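Local coordinates for phosphonopyruvate hydrolase (Variovorax sp., PDB 2HJP), which hydrolyses the carbon-phosphorus bond of 3-phosphonopyruvate to give pyruvate and phosphate, using a divalent metal cation, at residues M20-N24 / P25-K29; A51-D54 / A55-S59; R68-A71 / S72-I76; E127-R130 / I131-Q135. One frame throughout, in Å; residues are numbered along the deposited sequence.

All four contacts are local turns or caps in one TIM barrel. Interactions 1 and 3 lie together, with centres about 9 Å apart. They touch through Ala28 CB and Ile70 CG2, 3.7 Å apart, and through Pro25 and Ala69. Interaction 2 is closest to the chemistry: the side chain of Asp54 is about 4 Å from both the magnesium ion and the bound phosphonopyruvate. In interaction 1 the side chain of Ala21 is about 6 Å from that ligand. Interaction 4 lies across the barrel, its centre about 32 Å from the centres of interactions 1 and 3. Its Phe134 side chain is about 12 Å from the substrate.

Interaction 1: residues M20-N24 / P25-K29; sequences MAAHN and PLVAK. With NA (sodium ion), chain D.
Asn24 and Val27 meet at an N-cap, where the first strand of the TIM barrel, 17-21, leads into helix 25-34. Asn24 is the cap residue. Its CG stands between the backbone N and the carbonyl carbon (chi1 58°), and this folds the amide back over the first helical turn. Asn24 OD1 accepts from Val27 N at 2.9 Å. The bond is almost straight, 176° at the hydrogen, and the N-H meets the side-chain carbonyl nearly end-on. The backbone of the same residue adds a second bond, from Ala28 N to Asn24 O at 3.1 Å. One residue thus satisfies two N-H groups of the first turn.

Val27 faces back toward the strand end and splits its two methyls between different partners. Val27 CG1, trans to the backbone N (chi1 164°), rests 3.7 Å from Ala22 CB. Val27 CG2 sits over a face of the His23 ring, 4.0 Å from the ring centroid, in a CH-pi contact. It also packs beside the capping oxygen. The Val27 and His23 side chains cross at about a right angle. His23 ND1 is hydrogen-bonded to Glu45 OE1, which helps fix the ring's rotation. Ala22 CB makes a further contact with Ala28 CB at 3.8 Å. All the residues that touch here are buried, partly by a neighbouring subunit: Phe250 of that subunit packs on Val27, and its Ala48 on Leu26. The carbonyl of His23 turns away from the helix and binds a sodium ion, with His23 O 2.7 Å from the metal and Ser49 OG as another ligand.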
loop_
_atom_site.group_PDB
_atom_site.type_symbol
_atom_site.label_atom_id
_atom_site.label_comp_id
_atom_site.label_asym_id
_atom_site.label_seq_id
_atom_site.Cartn_x
_atom_site.Cartn_y
_atom_site.Cartn_z
ATOM N N MET A 20 21.092 -7.751 12.938
ATOM C CA MET A 20 21.617 -6.758 11.947
ATOM C C MET A 20 20.499 -5.998 11.221
ATOM O O MET A 20 19.453 -6.565 10.773
ATOM C CB MET A 20 22.463 -7.497 10.889
ATOM C CG MET A 20 22.930 -6.619 9.684
ATOM S SD MET A 20 23.853 -5.170 10.241
ATOM C CE MET A 20 25.452 -5.945 10.719
ATOM N N ALA A 21 20.741 -4.706 11.086
ATOM C CA ALA A 21 19.816 -3.858 10.374
ATOM C C ALA A 21 19.606 -4.325 8.914
ATOM O O ALA A 21 20.526 -4.855 8.262
ATOM C CB ALA A 21 20.394 -2.421 10.343
ATOM N N ALA A 22 18.405 -4.087 8.392
ATOM C CA ALA A 22 18.110 -4.372 7.013
ATOM C C ALA A 22 17.083 -3.353 6.541
ATOM O O ALA A 22 16.139 -3.061 7.277
ATOM C CB ALA A 22 17.548 -5.799 6.804
ATOM N N HIS A 23 17.274 -2.805 5.334
ATOM C CA HIS A 23 16.297 -1.830 4.778
ATOM C C HIS A 23 15.417 -2.489 3.670
ATOM O O HIS A 23 14.525 -1.843 3.075
ATOM C CB HIS A 23 17.013 -0.550 4.266
ATOM C CG HIS A 23 18.230 -0.812 3.430
ATOM N ND1 HIS A 23 19.484 -1.063 3.978
ATOM C CD2 HIS A 23 18.402 -0.805 2.090
ATOM C CE1 HIS A 23 20.366 -1.198 2.998
ATOM N NE2 HIS A 23 19.731 -1.053 1.846
ATOM N N ASN A 24 15.695 -3.753 3.337
ATOM C CA ASN A 24 14.856 -4.496 2.386
ATOM C C ASN A 24 15.058 -5.991 2.604
ATOM O O ASN A 24 15.925 -6.347 3.370
ATOM C CB ASN A 24 15.104 -4.107 0.918
ATOM C CG ASN A 24 16.493 -4.290 0.507
ATOM O OD1 ASN A 24 17.056 -5.297 0.753
ATOM N ND2 ASN A 24 17.055 -3.296 -0.179
ATOM N N PRO A 25 14.208 -6.860 1.999
ATOM C CA PRO A 25 14.331 -8.330 2.174
ATOM C C PRO A 25 15.673 -8.915 1.658
ATOM O O PRO A 25 16.186 -9.887 2.213
ATOM C CB PRO A 25 13.151 -8.878 1.383
ATOM C CG PRO A 25 12.076 -7.792 1.588
ATOM C CD PRO A 25 12.921 -6.531 1.361
ATOM N N LEU A 26 16.219 -8.331 0.586
ATOM C CA LEU A 26 17.476 -8.845 0.067
ATOM C C LEU A 26 18.592 -8.671 1.135
ATOM O O LEU A 26 19.352 -9.590 1.413
ATOM C CB LEU A 26 17.863 -8.166 -1.295
ATOM C CG LEU A 26 19.222 -8.534 -1.944
ATOM C CD1 LEU A 26 19.264 -9.991 -2.254
ATOM C CD2 LEU A 26 19.494 -7.747 -3.226
ATOM N N VAL A 27 18.706 -7.475 1.672
ATOM C CA VAL A 27 19.710 -7.223 2.696
ATOM C C VAL A 27 19.436 -8.143 3.908
ATOM O O VAL A 27 20.374 -8.668 4.525
ATOM C CB VAL A 27 19.631 -5.738 3.155
ATOM C CG1 VAL A 27 20.383 -5.566 4.473
ATOM C CG2 VAL A 27 20.184 -4.804 1.976
ATOM N N ALA A 28 18.160 -8.341 4.258
ATOM C CA ALA A 28 17.849 -9.244 5.412
ATOM C C ALA A 28 18.338 -10.645 5.084
ATOM O O ALA A 28 18.876 -11.378 5.951
ATOM C CB ALA A 28 16.328 -9.236 5.711
ATOM N N LYS A 29 18.102 -11.079 3.834
ATOM C CA LYS A 29 18.591 -12.398 3.427
ATOM C C LYS A 29 20.124 -12.467 3.545
ATOM O O LYS A 29 20.679 -13.498 4.000
ATOM C CB LYS A 29 18.127 -12.716 2.000
ATOM C CG LYS A 29 18.524 -14.120 1.462
ATOM C CD LYS A 29 17.741 -14.381 0.139
ATOM C CE LYS A 29 17.830 -15.826 -0.328
ATOM N NZ LYS A 29 17.037 -16.024 -1.591
HETATM NA NA NA D . 14.056 0.228 1.385
#

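Interaction 2: residues A51-D54 / A55-S59; sequences AVPD and ANILS
Pro53 and Ile57 pack together across a tight bend in the loop that carries Asp54, the probable nucleophile. The apolar contacts come first. Ile57 CG1 is swung away from its own carbonyl (chi1 -73°) and the chain runs on extended, which lays CD1 against the proline ring. Ile57 CD1 is 3.7 Å from Pro53 CD and also meets CG and CB of the same ring. The other branch, Ile57 CG2, approaches Val52 CB at 4.2 Å. Val52 and Leu58 cross at about a right angle, with Val52 CG2 4.2 Å from Leu58 CD1. Tyr94 of one neighbouring subunit and Met281 of another lie against Ile57.

The direct backbone bond is weak. Ala55 N donates to Pro53 O at 3.1 Å and is bent to 135°, closing an inverse gamma turn centred on Asp54.

Two waters bridge the segments. One donates to Pro53 O at 2.7 Å and accepts from Leu58 N at 2.8 Å, so Pro53 O serves both the turn and the water. The second accepts from Asn56 N at 2.7 Å and lies 2.9 Å from Asp54 OD2. With its first torsion fully extended from the backbone N (chi1 -178°), the Asp54 carboxylate reaches out from the turn toward the magnesium ion and the phosphonopyruvate.

The loop joins helix 43-49 to helix 60-71. Ala51 closes the first with a Schellman motif, and Ser59 is the N-cap of the second. Asp54 packs on Phe44 and Ser47 of helix 43-49, and Leu58 on Leu46 of the same helix.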
loop_
_atom_site.group_PDB
_atom_site.type_symbol
_atom_site.label_atom_id
_atom_site.label_comp_id
_atom_site.label_asym_id
_atom_site.label_seq_id
_atom_site.Cartn_x
_atom_site.Cartn_y
_atom_site.Cartn_z
ATOM N N ALA A 51 15.221 8.431 1.752
ATOM C CA ALA A 51 15.759 9.776 1.733
ATOM C C ALA A 51 14.884 10.787 2.479
ATOM O O ALA A 51 14.632 11.906 1.972
ATOM C CB ALA A 51 16.021 10.272 0.203
ATOM N N VAL A 52 14.354 10.358 3.625
ATOM C CA VAL A 52 13.569 11.234 4.518
ATOM C C VAL A 52 14.150 11.054 5.930
ATOM O O VAL A 52 14.752 10.000 6.233
ATOM C CB VAL A 52 12.029 10.953 4.495
ATOM C CG1 VAL A 52 11.493 11.242 3.110
ATOM C CG2 VAL A 52 11.694 9.539 5.043
ATOM N N PRO A 53 14.040 12.100 6.795
ATOM C CA PRO A 53 14.594 11.974 8.140
ATOM C C PRO A 53 13.891 10.929 8.979
ATOM O O PRO A 53 12.731 10.612 8.725
ATOM C CB PRO A 53 14.426 13.386 8.759
ATOM C CG PRO A 53 14.363 14.313 7.542
ATOM C CD PRO A 53 13.559 13.470 6.539
ATOM N N ASP A 54 14.633 10.393 9.956
ATOM C CA ASP A 54 14.115 9.407 10.912
ATOM C C ASP A 54 13.427 10.257 12.037
ATOM O O ASP A 54 13.954 10.348 13.132
ATOM C CB ASP A 54 15.301 8.585 11.465
ATOM C CG ASP A 54 14.868 7.489 12.453
ATOM O OD1 ASP A 54 15.707 7.078 13.309
ATOM O OD2 ASP A 54 13.696 7.054 12.366
ATOM N N ALA A 55 12.295 10.893 11.732
ATOM C CA ALA A 55 11.604 11.757 12.676
ATOM C C ALA A 55 10.117 11.529 12.486
ATOM O O ALA A 55 9.341 12.481 12.337
ATOM C CB ALA A 55 11.951 13.237 12.379
ATOM N N ASN A 56 9.729 10.258 12.439
ATOM C CA ASN A 56 8.325 9.874 12.255
ATOM C C ASN A 56 7.714 10.491 10.991
ATOM O O ASN A 56 6.526 10.842 10.932
ATOM C CB ASN A 56 7.480 10.255 13.475
ATOM C CG ASN A 56 8.204 10.002 14.821
ATOM O OD1 ASN A 56 8.797 10.923 15.443
ATOM N ND2 ASN A 56 8.158 8.771 15.274
ATOM N N ILE A 57 8.515 10.608 9.957
ATOM C CA ILE A 57 7.967 11.158 8.735
ATOM C C ILE A 57 7.502 10.050 7.858
ATOM O O ILE A 57 6.484 10.141 7.230
ATOM C CB ILE A 57 9.023 12.008 8.015
ATOM C CG1 ILE A 57 9.199 13.300 8.811
ATOM C CG2 ILE A 57 8.571 12.261 6.541
ATOM C CD1 ILE A 57 10.392 14.150 8.390
ATOM N N LEU A 58 8.266 8.965 7.831
ATOM C CA LEU A 58 7.924 7.830 6.995
ATOM C C LEU A 58 6.606 7.227 7.442
ATOM O O LEU A 58 6.370 7.079 8.636
ATOM C CB LEU A 58 9.032 6.785 7.133
ATOM C CG LEU A 58 8.947 5.617 6.177
ATOM C CD1 LEU A 58 9.431 6.022 4.736
ATOM C CD2 LEU A 58 9.783 4.527 6.792
ATOM N N SER A 59 5.721 6.916 6.509
ATOM C CA SER A 59 4.450 6.305 6.869
ATOM C C SER A 59 4.588 4.995 7.705
ATOM O O SER A 59 5.459 4.193 7.475
ATOM C CB SER A 59 3.703 6.013 5.571
ATOM O OG SER A 59 2.802 4.921 5.690
HETATM O O HOH W 1 10.655 8.967 9.249
HETATM O O HOH W 2 11.096 7.992 13.071
#

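Interaction 3: residues R68-A71 / S72-I76; sequences RAIA and STVSI. With XYS (alpha-D-xylopyranose), chain B.
The backbone N-H groups of Ser72, Thr73 and Val74 turn back onto the carbonyls of helix 60-71. Ser72 N donates to Arg68 O at 3.0 Å. Ile70 O takes two bonds: Val74 N meets it nearly end-on at 3.1 Å, while Thr73 N comes in at 3.0 Å from above the carbonyl plane, 63° out of it.

Two hydroxyls grip Ala69 O. Ser72 OG donates to Ala69 O at 2.9 Å from above the carbonyl plane, 35° out of it. Thr73 OG1, placed beside its backbone N and far from its carbonyl (chi1 -62°), donates to Ala69 O at 3.0 Å. The two hydroxyls reach Ala69 O from opposite faces of its plane.

This is a helix-to-strand turn of the TIM barrel, leading from helix 60-71 to strand 78-81. Ile70 and Val74 point the same way, side by side, with their CG2 atoms 4.2 Å apart. Both pack on Ile39 of strand 38-41. Val74 CG2 also lies 3.5 Å from Ile70 O. Ala69 and Thr73 face a neighbouring subunit, against its Tyr50 and Ala51.

Beyond the turn, Ser75 approaches a bound xylose, with Ser75 OG 3.3 Å from sugar atom C5. Glu32 OE2 is hydrogen-bonded both to Ser75 OG and to the sugar.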
loop_
_atom_site.group_PDB
_atom_site.type_symbol
_atom_site.label_atom_id
_atom_site.label_comp_id
_atom_site.label_asym_id
_atom_site.label_seq_id
_atom_site.Cartn_x
_atom_site.Cartn_y
_atom_site.Cartn_z
ATOM N N ARG A 68 6.616 -7.166 6.917
ATOM C CA ARG A 68 5.965 -8.356 6.337
ATOM C C ARG A 68 6.826 -9.029 5.268
ATOM O O ARG A 68 7.016 -10.260 5.262
ATOM C CB ARG A 68 4.622 -7.996 5.669
ATOM C CG ARG A 68 3.654 -9.168 5.701
ATOM C CD ARG A 68 2.396 -8.869 4.822
ATOM N NE ARG A 68 1.781 -7.632 5.360
ATOM C CZ ARG A 68 1.117 -7.560 6.514
ATOM N NH1 ARG A 68 0.912 -8.660 7.300
ATOM N NH2 ARG A 68 0.725 -6.349 6.944
ATOM N N ALA A 69 7.307 -8.208 4.347
ATOM C CA ALA A 69 8.129 -8.686 3.278
ATOM C C ALA A 69 9.448 -9.309 3.830
ATOM O O ALA A 69 9.874 -10.340 3.366
ATOM C CB ALA A 69 8.432 -7.468 2.294
ATOM N N ILE A 70 10.088 -8.659 4.800
ATOM C CA ILE A 70 11.318 -9.250 5.365
ATOM C C ILE A 70 11.022 -10.592 6.084
ATOM O O ILE A 70 11.719 -11.570 5.906
ATOM C CB ILE A 70 11.980 -8.294 6.393
ATOM C CG1 ILE A 70 12.619 -7.103 5.648
ATOM C CG2 ILE A 70 13.030 -9.119 7.297
ATOM C CD1 ILE A 70 13.117 -5.983 6.551
ATOM N N ALA A 71 9.971 -10.637 6.910
ATOM C CA ALA A 71 9.688 -11.852 7.631
ATOM C C ALA A 71 9.325 -12.989 6.659
ATOM O O ALA A 71 9.583 -14.125 6.976
ATOM C CB ALA A 71 8.557 -11.610 8.671
ATOM N N SER A 72 8.770 -12.686 5.479
ATOM C CA SER A 72 8.392 -13.744 4.546
ATOM C C SER A 72 9.590 -14.234 3.746
ATOM O O SER A 72 9.518 -15.205 2.991
ATOM C CB SER A 72 7.287 -13.242 3.584
ATOM O OG SER A 72 7.790 -12.201 2.755
ATOM N N THR A 73 10.710 -13.550 3.908
ATOM C CA THR A 73 11.920 -13.921 3.189
ATOM C C THR A 73 12.931 -14.658 4.101
ATOM O O THR A 73 13.606 -15.529 3.633
ATOM C CB THR A 73 12.588 -12.641 2.626
ATOM O OG1 THR A 73 11.686 -12.039 1.699
ATOM C CG2 THR A 73 13.938 -12.904 1.885
ATOM N N VAL A 74 13.069 -14.283 5.380
ATOM C CA VAL A 74 14.102 -14.920 6.181
ATOM C C VAL A 74 13.484 -15.987 7.117
ATOM O O VAL A 74 12.278 -15.989 7.348
ATOM C CB VAL A 74 14.936 -13.827 7.025
ATOM C CG1 VAL A 74 15.553 -12.757 6.070
ATOM C CG2 VAL A 74 14.017 -13.096 7.986
ATOM N N SER A 75 14.324 -16.858 7.656
ATOM C CA SER A 75 13.874 -17.909 8.548
ATOM C C SER A 75 14.274 -17.547 9.987
ATOM O O SER A 75 13.888 -18.233 10.938
ATOM C CB SER A 75 14.527 -19.270 8.144
ATOM O OG SER A 75 15.892 -19.314 8.610
ATOM N N ILE A 76 14.998 -16.432 10.178
ATOM C CA ILE A 76 15.440 -16.075 11.520
ATOM C C ILE A 76 14.504 -14.965 12.074
ATOM O O ILE A 76 13.821 -14.319 11.287
ATOM C CB ILE A 76 16.935 -15.611 11.515
ATOM C CG1 ILE A 76 17.126 -14.424 10.560
ATOM C CG2 ILE A 76 17.831 -16.824 11.153
ATOM C CD1 ILE A 76 17.017 -14.675 9.104
HETATM C C1 XYS B . 16.991 -20.287 4.356
HETATM C C2 XYS B . 15.940 -20.997 3.455
HETATM C C3 XYS B . 14.660 -21.248 4.312
HETATM C C4 XYS B . 14.967 -22.031 5.637
HETATM C C5 XYS B . 16.272 -21.640 6.361
HETATM O O1 XYS B . 16.624 -18.970 4.835
HETATM O O2 XYS B . 15.606 -20.141 2.360
HETATM O O3 XYS B . 13.644 -21.929 3.524
HETATM O O4 XYS B . 13.860 -22.192 6.551
HETATM O O5 XYS B . 17.364 -21.124 5.465
#

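Interaction 4: residues E127-R130 / I131-Q135; sequences ELVR and IEEFQ
Arg130 CG points off on the far side from its carbonyl carbon (chi1 -73°), and bends at chi2 and chi3 fold the guanidinium back over the first turn of the helix, between Glu132 and Glu133. The Glu133 chain leaves trans to N (chi1 173°) and stays extended, which carries the carboxylate back to Val129 and Arg130. The three charged residues form a salt-bridge network.

Glu132 OE2 sits at the guanidinium edge, near its plane. Arg130 NH2 donates to Glu132 OE2 at 3.0 Å, but NH2 crowds another atom of the model and this bond is doubtful in detail. Arg130 NE adds a weak bond to Glu132 OE2 at 3.3 Å. The carboxylate is turned 49° from the guanidinium. Glu133 meets the group differently: Glu133 CB lies over one face, 3.6 Å from Arg130 NH1. Glu133 OE1 is 3.8 Å from Arg130 NH1, a long salt-bridge pair; the oxygen lies well out of the guanidinium plane and no N-H points at it. Arg130 NH1 also has a salt bridge to the terminal carboxylate of Lys290 of a neighbouring subunit.

Arg130 is at the N-cap position, and Arg130 O accepts from Phe134 N at 2.9 Å. Val129 CG2 packs on Phe134 CB at 3.8 Å. Val129 CB lies 3.7 Å from Glu133 OE1.

The loop after barrel strand 106-110 enters helix 131-144 here. Ile131 packs on helix 165-177, and the Phe134 ring meets Tyr175 of that same helix.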
loop_
_atom_site.group_PDB
_atom_site.type_symbol
_atom_site.label_atom_id
_atom_site.label_comp_id
_atom_site.label_asym_id
_atom_site.label_seq_id
_atom_site.Cartn_x
_atom_site.Cartn_y
_atom_site.Cartn_z
ATOM N N GLU A 127 11.241 15.936 27.419
ATOM C CA GLU A 127 11.682 15.150 26.271
ATOM C C GLU A 127 11.129 13.728 26.207
ATOM O O GLU A 127 10.967 13.171 25.112
ATOM C CB GLU A 127 13.207 15.099 26.252
ATOM C CG GLU A 127 13.845 16.479 26.413
ATOM C CD GLU A 127 14.991 16.730 25.437
ATOM O OE1 GLU A 127 16.184 16.508 25.797
ATOM O OE2 GLU A 127 14.684 17.152 24.301
ATOM N N LEU A 128 10.878 13.134 27.369
ATOM C CA LEU A 128 10.329 11.791 27.456
ATOM C C LEU A 128 8.885 11.809 27.995
ATOM O O LEU A 128 8.468 12.758 28.653
ATOM C CB LEU A 128 11.204 10.916 28.395
ATOM C CG LEU A 128 12.714 10.810 28.185
ATOM C CD1 LEU A 128 13.276 9.508 28.776
ATOM C CD2 LEU A 128 13.000 10.821 26.755
ATOM N N VAL A 129 8.107 10.756 27.734
ATOM C CA VAL A 129 6.752 10.732 28.277
ATOM C C VAL A 129 6.848 10.373 29.764
ATOM O O VAL A 129 7.895 9.959 30.229
ATOM C CB VAL A 129 5.846 9.696 27.534
ATOM C CG1 VAL A 129 5.707 10.079 26.089
ATOM C CG2 VAL A 129 6.431 8.268 27.648
ATOM N N ARG A 130 5.757 10.557 30.501
ATOM C CA ARG A 130 5.718 10.235 31.913
ATOM C C ARG A 130 5.882 8.741 32.056
ATOM O O ARG A 130 5.386 7.972 31.235
ATOM C CB ARG A 130 4.371 10.677 32.552
ATOM C CG ARG A 130 4.184 12.230 32.759
ATOM C CD ARG A 130 2.752 12.624 32.395
ATOM N NE ARG A 130 1.970 11.608 33.005
ATOM C CZ ARG A 130 1.021 10.896 32.454
ATOM N NH1 ARG A 130 0.624 11.065 31.208
ATOM N NH2 ARG A 130 0.554 9.940 33.205
ATOM N N ILE A 131 6.568 8.355 33.117
ATOM C CA ILE A 131 6.849 6.958 33.422
ATOM C C ILE A 131 5.567 6.125 33.418
ATOM O O ILE A 131 5.519 5.090 32.764
ATOM C CB ILE A 131 7.568 6.851 34.781
ATOM C CG1 ILE A 131 9.003 7.351 34.619
ATOM C CG2 ILE A 131 7.479 5.416 35.312
ATOM C CD1 ILE A 131 9.753 7.581 35.927
ATOM N N GLU A 132 4.524 6.594 34.102
ATOM C CA GLU A 132 3.268 5.846 34.148
ATOM C C GLU A 132 2.635 5.780 32.762
ATOM O O GLU A 132 2.018 4.776 32.413
ATOM C CB GLU A 132 2.232 6.487 35.108
ATOM C CG GLU A 132 2.802 7.162 36.295
ATOM C CD GLU A 132 3.261 8.571 35.929
ATOM O OE1 GLU A 132 4.468 8.849 36.114
ATOM O OE2 GLU A 132 2.409 9.398 35.454
ATOM N N GLU A 133 2.761 6.846 31.983
ATOM C CA GLU A 133 2.161 6.788 30.640
ATOM C C GLU A 133 2.894 5.690 29.843
ATOM O O GLU A 133 2.238 4.888 29.168
ATOM C CB GLU A 133 2.248 8.112 29.852
ATOM C CG GLU A 133 1.747 7.856 28.395
ATOM C CD GLU A 133 1.741 9.102 27.432
ATOM O OE1 GLU A 133 2.228 10.195 27.822
ATOM O OE2 GLU A 133 1.231 8.950 26.272
ATOM N N PHE A 134 4.239 5.629 29.934
ATOM C CA PHE A 134 4.906 4.582 29.142
ATOM C C PHE A 134 4.595 3.177 29.657
ATOM O O PHE A 134 4.488 2.209 28.877
ATOM C CB PHE A 134 6.407 4.771 29.055
ATOM C CG PHE A 134 7.009 4.052 27.862
ATOM C CD1 PHE A 134 6.724 4.496 26.525
ATOM C CD2 PHE A 134 7.860 2.964 28.052
ATOM C CE1 PHE A 134 7.298 3.855 25.411
ATOM C CE2 PHE A 134 8.453 2.304 26.943
ATOM C CZ PHE A 134 8.175 2.744 25.613
ATOM N N GLN A 135 4.458 3.067 30.970
ATOM C CA GLN A 135 4.076 1.799 31.564
ATOM C C GLN A 135 2.775 1.389 30.950
ATOM O O GLN A 135 2.625 0.210 30.642
ATOM C CB GLN A 135 3.929 1.910 33.078
ATOM C CG GLN A 135 5.284 1.935 33.841
ATOM C CD GLN A 135 5.052 1.871 35.352
ATOM O OE1 GLN A 135 5.517 0.950 36.067
ATOM N NE2 GLN A 135 4.316 2.847 35.840
HETATM O O HOH W 3 3.448 11.691 29.263
#